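Local coordinates for protein phosphoribosylglycinamide synthetase (PDB 4DIM) that probably acts as an ATP-dependent ligase of the ATP-grasp family, binding ATP and a metal ion such as manganese, at residues A[8-19]-A[70-79]; A[21-31]-A[298-306]. One frame throughout, in Å; residues are numbered along the deposited sequence.

From the N terminus, strand 9-13 runs through a glycine-rich loop into helix 20-29, and each of these two neighbours is tied to a later part of the chain. Contact 1 closes a loop of 50 residues, which contains strands 32-37 and 51-54, by laying strand 74-76 beside strand 9-13. Contact 2 closes a far longer loop of 266 residues, bringing helix 297-305 onto helix 20-29. The segments alternate along the chain, so the two closures cross instead of nesting. Their centres lie 9 Å apart, and Tyr23 OH probably hydrogen-bonds Gly14 O between them. Together they join the N-terminal parallel sheet, its first helix and a helix far downstream.

Contact 1 (A[8-19]-A[70-79])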
# COMPACT_ATOMS: atom_id res chain seq x y z
N LYS A 8 -19.85 18.20 -6.94
CA LYS A 8 -19.34 17.12 -7.81
C LYS A 8 -19.43 15.81 -7.04
O LYS A 8 -19.11 15.81 -5.86
CB LYS A 8 -17.88 17.40 -8.21
CG LYS A 8 -17.69 18.45 -9.30
CD LYS A 8 -17.07 17.88 -10.56
CE LYS A 8 -16.45 18.94 -11.44
NZ LYS A 8 -15.76 18.36 -12.63
N ARG A 9 -19.82 14.70 -7.70
CA ARG A 9 -20.05 13.41 -7.02
C ARG A 9 -18.90 12.43 -7.18
O ARG A 9 -18.58 12.03 -8.29
CB ARG A 9 -21.36 12.76 -7.54
CG ARG A 9 -22.62 13.62 -7.29
CD ARG A 9 -23.84 13.20 -8.10
NE ARG A 9 -24.30 11.84 -7.78
CZ ARG A 9 -25.12 11.51 -6.78
NH1 ARG A 9 -25.45 10.24 -6.58
NH2 ARG A 9 -25.62 12.45 -5.98
N LEU A 10 -18.32 11.98 -6.06
CA LEU A 10 -17.20 11.04 -6.08
C LEU A 10 -17.59 9.83 -5.32
O LEU A 10 -17.88 9.96 -4.14
CB LEU A 10 -15.92 11.65 -5.45
CG LEU A 10 -14.68 10.73 -5.35
CD1 LEU A 10 -14.07 10.50 -6.67
CD2 LEU A 10 -13.67 11.27 -4.36
N LEU A 11 -17.49 8.66 -5.95
CA LEU A 11 -17.75 7.39 -5.28
C LEU A 11 -16.44 6.90 -4.75
O LEU A 11 -15.49 6.75 -5.52
CB LEU A 11 -18.38 6.35 -6.24
CG LEU A 11 -18.33 4.88 -5.80
CD1 LEU A 11 -19.45 4.54 -4.77
CD2 LEU A 11 -18.38 3.95 -7.00
N ILE A 12 -16.34 6.69 -3.44
CA ILE A 12 -15.12 6.18 -2.86
C ILE A 12 -15.35 4.72 -2.59
O ILE A 12 -16.25 4.39 -1.82
CB ILE A 12 -14.66 6.94 -1.62
CG1 ILE A 12 -14.29 8.40 -1.98
CG2 ILE A 12 -13.47 6.20 -0.98
CD1 ILE A 12 -14.33 9.41 -0.78
N LEU A 13 -14.56 3.84 -3.21
CA LEU A 13 -14.72 2.39 -3.03
C LEU A 13 -14.03 1.97 -1.76
O LEU A 13 -12.80 2.03 -1.70
CB LEU A 13 -14.15 1.61 -4.22
CG LEU A 13 -14.95 1.67 -5.51
CD1 LEU A 13 -14.67 2.97 -6.26
CD2 LEU A 13 -14.59 0.53 -6.40
N GLY A 14 -14.81 1.62 -0.76
CA GLY A 14 -14.35 1.20 0.55
C GLY A 14 -14.60 2.29 1.56
O GLY A 14 -14.55 3.46 1.20
N ALA A 15 -14.90 1.91 2.83
CA ALA A 15 -15.11 2.89 3.90
C ALA A 15 -14.64 2.37 5.24
O ALA A 15 -15.32 2.58 6.23
CB ALA A 15 -16.55 3.33 3.96
N GLY A 16 -13.43 1.82 5.29
CA GLY A 16 -12.78 1.38 6.53
C GLY A 16 -12.08 2.49 7.31
O GLY A 16 -11.86 3.59 6.79
N ARG A 17 -11.71 2.24 8.59
CA ARG A 17 -10.98 3.25 9.42
C ARG A 17 -9.76 3.83 8.67
O ARG A 17 -9.55 5.04 8.68
CB ARG A 17 -10.57 2.70 10.81
CG ARG A 17 -9.23 1.95 10.88
CD ARG A 17 -9.09 1.07 12.12
NE ARG A 17 -7.92 0.18 12.02
CZ ARG A 17 -7.61 -0.79 12.88
NH1 ARG A 17 -8.37 -1.02 13.94
NH2 ARG A 17 -6.52 -1.53 12.68
N GLY A 18 -9.08 2.99 7.91
CA GLY A 18 -7.93 3.44 7.12
C GLY A 18 -8.26 4.21 5.86
O GLY A 18 -7.36 4.43 5.05
N GLN A 19 -9.52 4.65 5.66
CA GLN A 19 -9.87 5.37 4.43
C GLN A 19 -10.58 6.69 4.67
O GLN A 19 -10.96 7.32 3.68
CB GLN A 19 -10.71 4.48 3.58
CG GLN A 19 -9.91 3.24 3.17
CD GLN A 19 -10.70 2.40 2.25
OE1 GLN A 19 -11.33 1.42 2.71
NE2 GLN A 19 -10.74 2.84 0.95
N LEU A 70 -25.61 6.04 -10.52
CA LEU A 70 -25.09 6.85 -9.41
C LEU A 70 -24.62 8.27 -9.82
O LEU A 70 -24.25 9.05 -8.93
CB LEU A 70 -23.96 6.12 -8.66
CG LEU A 70 -24.39 4.87 -7.84
CD1 LEU A 70 -23.22 4.24 -7.16
CD2 LEU A 70 -25.51 5.19 -6.82
N ASN A 71 -24.71 8.66 -11.10
CA ASN A 71 -24.45 10.05 -11.52
C ASN A 71 -23.06 10.53 -11.08
O ASN A 71 -22.89 11.68 -10.66
CB ASN A 71 -25.53 10.97 -10.92
CG ASN A 71 -26.37 11.65 -11.93
OD1 ASN A 71 -27.29 11.06 -12.48
ND2 ASN A 71 -26.10 12.93 -12.18
N LEU A 72 -22.06 9.67 -11.24
CA LEU A 72 -20.72 10.02 -10.79
C LEU A 72 -19.95 10.95 -11.73
O LEU A 72 -20.14 10.95 -12.94
CB LEU A 72 -19.88 8.75 -10.59
CG LEU A 72 -20.51 7.66 -9.75
CD1 LEU A 72 -19.59 6.52 -9.67
CD2 LEU A 72 -20.91 8.17 -8.38
N ASP A 73 -19.05 11.72 -11.13
CA ASP A 73 -18.07 12.56 -11.81
C ASP A 73 -16.71 11.86 -11.75
O ASP A 73 -15.93 12.01 -12.69
CB ASP A 73 -18.01 13.97 -11.20
CG ASP A 73 -19.25 14.75 -11.57
OD1 ASP A 73 -19.44 15.03 -12.77
OD2 ASP A 73 -20.08 15.00 -10.66
N GLY A 74 -16.47 11.08 -10.69
CA GLY A 74 -15.26 10.29 -10.54
C GLY A 74 -15.41 9.15 -9.55
O GLY A 74 -16.44 8.98 -8.90
N ALA A 75 -14.35 8.37 -9.41
CA ALA A 75 -14.28 7.30 -8.41
C ALA A 75 -12.86 7.15 -7.91
O ALA A 75 -11.89 7.47 -8.61
CB ALA A 75 -14.82 5.98 -8.94
N ALA A 76 -12.76 6.75 -6.66
CA ALA A 76 -11.46 6.61 -6.05
C ALA A 76 -11.46 5.50 -5.03
O ALA A 76 -12.49 5.08 -4.54
CB ALA A 76 -11.06 7.93 -5.40
N THR A 77 -10.29 4.97 -4.78
CA THR A 77 -10.05 3.95 -3.77
C THR A 77 -8.76 4.34 -3.20
O THR A 77 -8.04 5.15 -3.78
CB THR A 77 -10.09 2.51 -4.33
OG1 THR A 77 -10.18 1.58 -3.23
CG2 THR A 77 -8.89 2.18 -5.18
N CYS A 78 -8.47 3.84 -2.02
CA CYS A 78 -7.24 4.19 -1.37
C CYS A 78 -6.97 3.20 -0.27
O CYS A 78 -7.89 2.53 0.19
CB CYS A 78 -7.32 5.65 -0.87
SG CYS A 78 -7.64 5.86 0.91
N CYS A 79 -5.68 2.98 0.01
CA CYS A 79 -5.13 2.20 1.10
C CYS A 79 -5.39 0.70 1.06
O CYS A 79 -4.88 0.01 1.93
CB CYS A 79 -5.60 2.81 2.43
SG CYS A 79 -5.02 4.53 2.67
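Arg9 grips the carbonyl oxygen of Leu70 side-on: NE (3.0 Å) and NH1 (2.9 Å) both donate to Leu70 O, which lies at the guanidinium edge and in its plane. The bend at the third torsion (chi3 63°) brings the two nitrogens round to this oxygen. The guanidinium stands 85° from the amide plane of Asn71, whose CB rests near NE. The Arg9 backbone is held as well, its N donating almost straight to the anti lone pair of Asp73 OD2 (3.0 Å) and its O accepting from Asp73 N. Because NH1 also forms a salt bridge with Glu51, a leucine in place of Arg9 would probably leave Leu70 O without these two donors and take from Glu51 this salt-bridge partner.

A parallel ladder follows, from Leu11 N to Gly74 O, Ala76 N to Leu11 O and Leu13 N to Ala76 O. On one sheet face Leu10 CD1 lies against the Gly74-Ala75 peptide, 3.5 Å from Gly74 C. On the other, Leu11 CB meets Leu72 CD1 at 3.6 Å, and Leu13 CD1 reaches Ala75 CB. Beyond the ladder, Thr77 OG1 donates to Leu13 O (3.1 Å).

The order 51-54, 32-37, 9-13, 74-76 is that of a Rossmann-like sheet. Strand 32-37 pairs with the other edge of 9-13, helix 20-29 packs on Ile12 and Ala76, and helix 84-94 on Leu13 and Ala75.

Contact 2 (A[21-31]-A[298-306]); sequences GLYKAAKELGI and YKMIASMAI
Helices 21-29 and 298-305 cross at -68° with their axes 8.7 Å apart, their backbones nearest where Leu22 faces Tyr298 and Ala25 faces Lys299. The Tyr298 ring lies flat against the first turn: Gly21 CA makes a CH-pi contact over its face, 3.8 Å from the centroid, and Leu22 N sits over the same face nearer the rim. A CB on Gly21 would run into this ring. Tyr298 OH, at the far end, hydrogen-bonds Glu287, and Tyr298 CB abuts Ala25 CB at 3.5 Å.

Gly21 is the last glycine of a GxGxxG-like pattern, consistent with a Rossmann-type strand-turn-helix; here the bare backbone at Gly21 lets the aromatic ring lie flat against the start of the helix. Leu22, with CG anti to the backbone N (chi1 -173°), lays CD1 against both Ile301 CG2 (3.8 Å) and Ala302 CB (4.0 Å). Two turns on, Leu29 CD1 touches the same Ala302 CB, while its CD2 lies 3.9 Å from Lys299 CD. The extended Lys299 chain crosses Glu28 at about a right angle, its CE near Glu28 CB, but NZ forms its salt bridge with Glu296. After the Schellman motif at Gly30, Ile31 and Ile306 meet tip to tip, CD1 to CD1, at 3.8 Å.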
# COMPACT_ATOMS: atom_id res chain seq x y z
N GLY A 21 -9.36 9.64 5.33
CA GLY A 21 -8.62 10.81 4.87
C GLY A 21 -9.11 11.33 3.54
O GLY A 21 -9.16 12.55 3.30
N LEU A 22 -9.47 10.41 2.68
CA LEU A 22 -9.99 10.77 1.39
C LEU A 22 -11.43 11.29 1.50
O LEU A 22 -11.81 12.18 0.74
CB LEU A 22 -9.89 9.56 0.50
CG LEU A 22 -10.23 9.71 -0.92
CD1 LEU A 22 -9.31 10.71 -1.60
CD2 LEU A 22 -10.12 8.40 -1.57
N TYR A 23 -12.21 10.78 2.46
CA TYR A 23 -13.56 11.28 2.73
C TYR A 23 -13.48 12.69 3.30
O TYR A 23 -14.29 13.56 2.97
CB TYR A 23 -14.32 10.35 3.70
CG TYR A 23 -14.83 9.08 3.07
CD1 TYR A 23 -16.09 9.04 2.45
CD2 TYR A 23 -14.09 7.91 3.10
CE1 TYR A 23 -16.56 7.88 1.84
CE2 TYR A 23 -14.57 6.74 2.51
CZ TYR A 23 -15.82 6.72 1.91
OH TYR A 23 -16.29 5.60 1.28
N LYS A 24 -12.50 12.93 4.15
CA LYS A 24 -12.30 14.23 4.78
C LYS A 24 -11.87 15.28 3.72
O LYS A 24 -12.41 16.38 3.68
CB LYS A 24 -11.23 14.11 5.89
CG LYS A 24 -11.22 15.29 6.85
CD LYS A 24 -9.89 15.48 7.59
CE LYS A 24 -9.00 16.53 6.96
NZ LYS A 24 -7.71 16.70 7.70
N ALA A 25 -10.94 14.90 2.85
CA ALA A 25 -10.41 15.78 1.80
C ALA A 25 -11.48 16.14 0.81
O ALA A 25 -11.66 17.32 0.49
CB ALA A 25 -9.25 15.11 1.09
N ALA A 26 -12.22 15.14 0.34
CA ALA A 26 -13.38 15.35 -0.53
C ALA A 26 -14.40 16.33 0.10
O ALA A 26 -14.87 17.23 -0.58
CB ALA A 26 -14.05 14.02 -0.81
N LYS A 27 -14.68 16.20 1.40
CA LYS A 27 -15.58 17.15 2.08
C LYS A 27 -14.95 18.56 2.08
O LYS A 27 -15.61 19.49 1.64
CB LYS A 27 -15.87 16.69 3.53
CG LYS A 27 -17.11 17.35 4.13
CD LYS A 27 -17.48 16.82 5.52
CE LYS A 27 -18.88 17.26 5.93
NZ LYS A 27 -19.02 17.42 7.42
N GLU A 28 -13.66 18.70 2.49
CA GLU A 28 -12.97 20.00 2.50
C GLU A 28 -13.02 20.70 1.12
O GLU A 28 -13.10 21.92 1.05
CB GLU A 28 -11.50 19.85 2.96
CG GLU A 28 -11.31 19.64 4.45
CD GLU A 28 -9.85 19.58 4.88
OE1 GLU A 28 -9.33 20.59 5.40
OE2 GLU A 28 -9.20 18.53 4.64
N LEU A 29 -12.94 19.91 0.04
CA LEU A 29 -13.04 20.41 -1.34
C LEU A 29 -14.47 20.79 -1.78
O LEU A 29 -14.62 21.40 -2.82
CB LEU A 29 -12.52 19.35 -2.32
CG LEU A 29 -11.04 19.07 -2.32
CD1 LEU A 29 -10.73 17.91 -3.21
CD2 LEU A 29 -10.25 20.25 -2.79
N GLY A 30 -15.49 20.37 -1.04
CA GLY A 30 -16.89 20.59 -1.37
C GLY A 30 -17.48 19.52 -2.29
O GLY A 30 -18.43 19.82 -3.00
N ILE A 31 -16.96 18.27 -2.25
CA ILE A 31 -17.40 17.15 -3.11
C ILE A 31 -18.48 16.37 -2.37
O ILE A 31 -18.38 16.17 -1.17
CB ILE A 31 -16.17 16.23 -3.49
CG1 ILE A 31 -15.15 16.99 -4.33
CG2 ILE A 31 -16.57 14.92 -4.22
CD1 ILE A 31 -13.92 16.17 -4.66
N TYR A 298 -4.33 13.71 -0.31
CA TYR A 298 -5.69 13.21 -0.51
C TYR A 298 -6.46 14.11 -1.42
O TYR A 298 -7.39 13.63 -2.05
CB TYR A 298 -6.47 13.06 0.78
CG TYR A 298 -5.98 11.96 1.71
CD1 TYR A 298 -6.16 10.62 1.39
CD2 TYR A 298 -5.39 12.26 2.94
CE1 TYR A 298 -5.74 9.61 2.25
CE2 TYR A 298 -4.95 11.26 3.79
CZ TYR A 298 -5.20 9.94 3.49
OH TYR A 298 -4.89 9.00 4.44
N LYS A 299 -6.14 15.41 -1.46
CA LYS A 299 -6.82 16.38 -2.32
C LYS A 299 -6.38 16.19 -3.74
O LYS A 299 -7.20 16.36 -4.62
CB LYS A 299 -6.57 17.82 -1.87
CG LYS A 299 -7.40 18.17 -0.66
CD LYS A 299 -7.35 19.61 -0.32
CE LYS A 299 -8.20 19.88 0.89
NZ LYS A 299 -8.10 21.28 1.34
N MSE A 300 -5.12 15.80 -3.95
CA MSE A 300 -4.57 15.50 -5.28
C MSE A 300 -5.24 14.26 -5.82
O MSE A 300 -5.62 14.22 -6.99
CB MSE A 300 -3.04 15.30 -5.24
CG MSE A 300 -2.26 16.59 -5.08
SE MSE A 300 -0.43 16.37 -4.62
CE MSE A 300 0.08 15.47 -6.27
N ILE A 301 -5.46 13.27 -4.93
CA ILE A 301 -6.14 12.02 -5.30
C ILE A 301 -7.60 12.29 -5.68
O ILE A 301 -8.05 11.85 -6.73
CB ILE A 301 -6.01 11.00 -4.17
CG1 ILE A 301 -4.55 10.54 -4.04
CG2 ILE A 301 -6.95 9.81 -4.39
CD1 ILE A 301 -4.26 9.76 -2.79
N ALA A 302 -8.33 12.99 -4.81
CA ALA A 302 -9.76 13.27 -5.00
C ALA A 302 -10.02 14.17 -6.18
O ALA A 302 -10.96 13.93 -6.93
CB ALA A 302 -10.33 13.93 -3.74
N SER A 303 -9.24 15.24 -6.34
CA SER A 303 -9.41 16.17 -7.47
C SER A 303 -9.10 15.47 -8.80
O SER A 303 -9.81 15.69 -9.76
CB SER A 303 -8.51 17.40 -7.31
OG SER A 303 -7.13 17.10 -7.46
N MSE A 304 -8.05 14.63 -8.85
CA MSE A 304 -7.72 13.91 -10.07
C MSE A 304 -8.88 13.04 -10.49
O MSE A 304 -9.29 13.10 -11.66
CB MSE A 304 -6.46 13.05 -9.86
CG MSE A 304 -5.88 12.45 -11.17
SE MSE A 304 -4.09 11.76 -10.97
CE MSE A 304 -4.37 10.60 -9.46
N ALA A 305 -9.41 12.25 -9.51
CA ALA A 305 -10.55 11.35 -9.70
C ALA A 305 -11.68 12.01 -10.42
O ALA A 305 -12.19 11.43 -11.38
CB ALA A 305 -11.08 10.82 -8.36
N ILE A 306 -12.10 13.21 -9.95
CA ILE A 306 -13.28 13.92 -10.52
C ILE A 306 -12.97 14.73 -11.82
O ILE A 306 -13.76 15.61 -12.18
CB ILE A 306 -13.99 14.84 -9.46
CG1 ILE A 306 -13.08 16.00 -8.97
CG2 ILE A 306 -14.46 14.01 -8.28
CD1 ILE A 306 -13.80 17.15 -8.28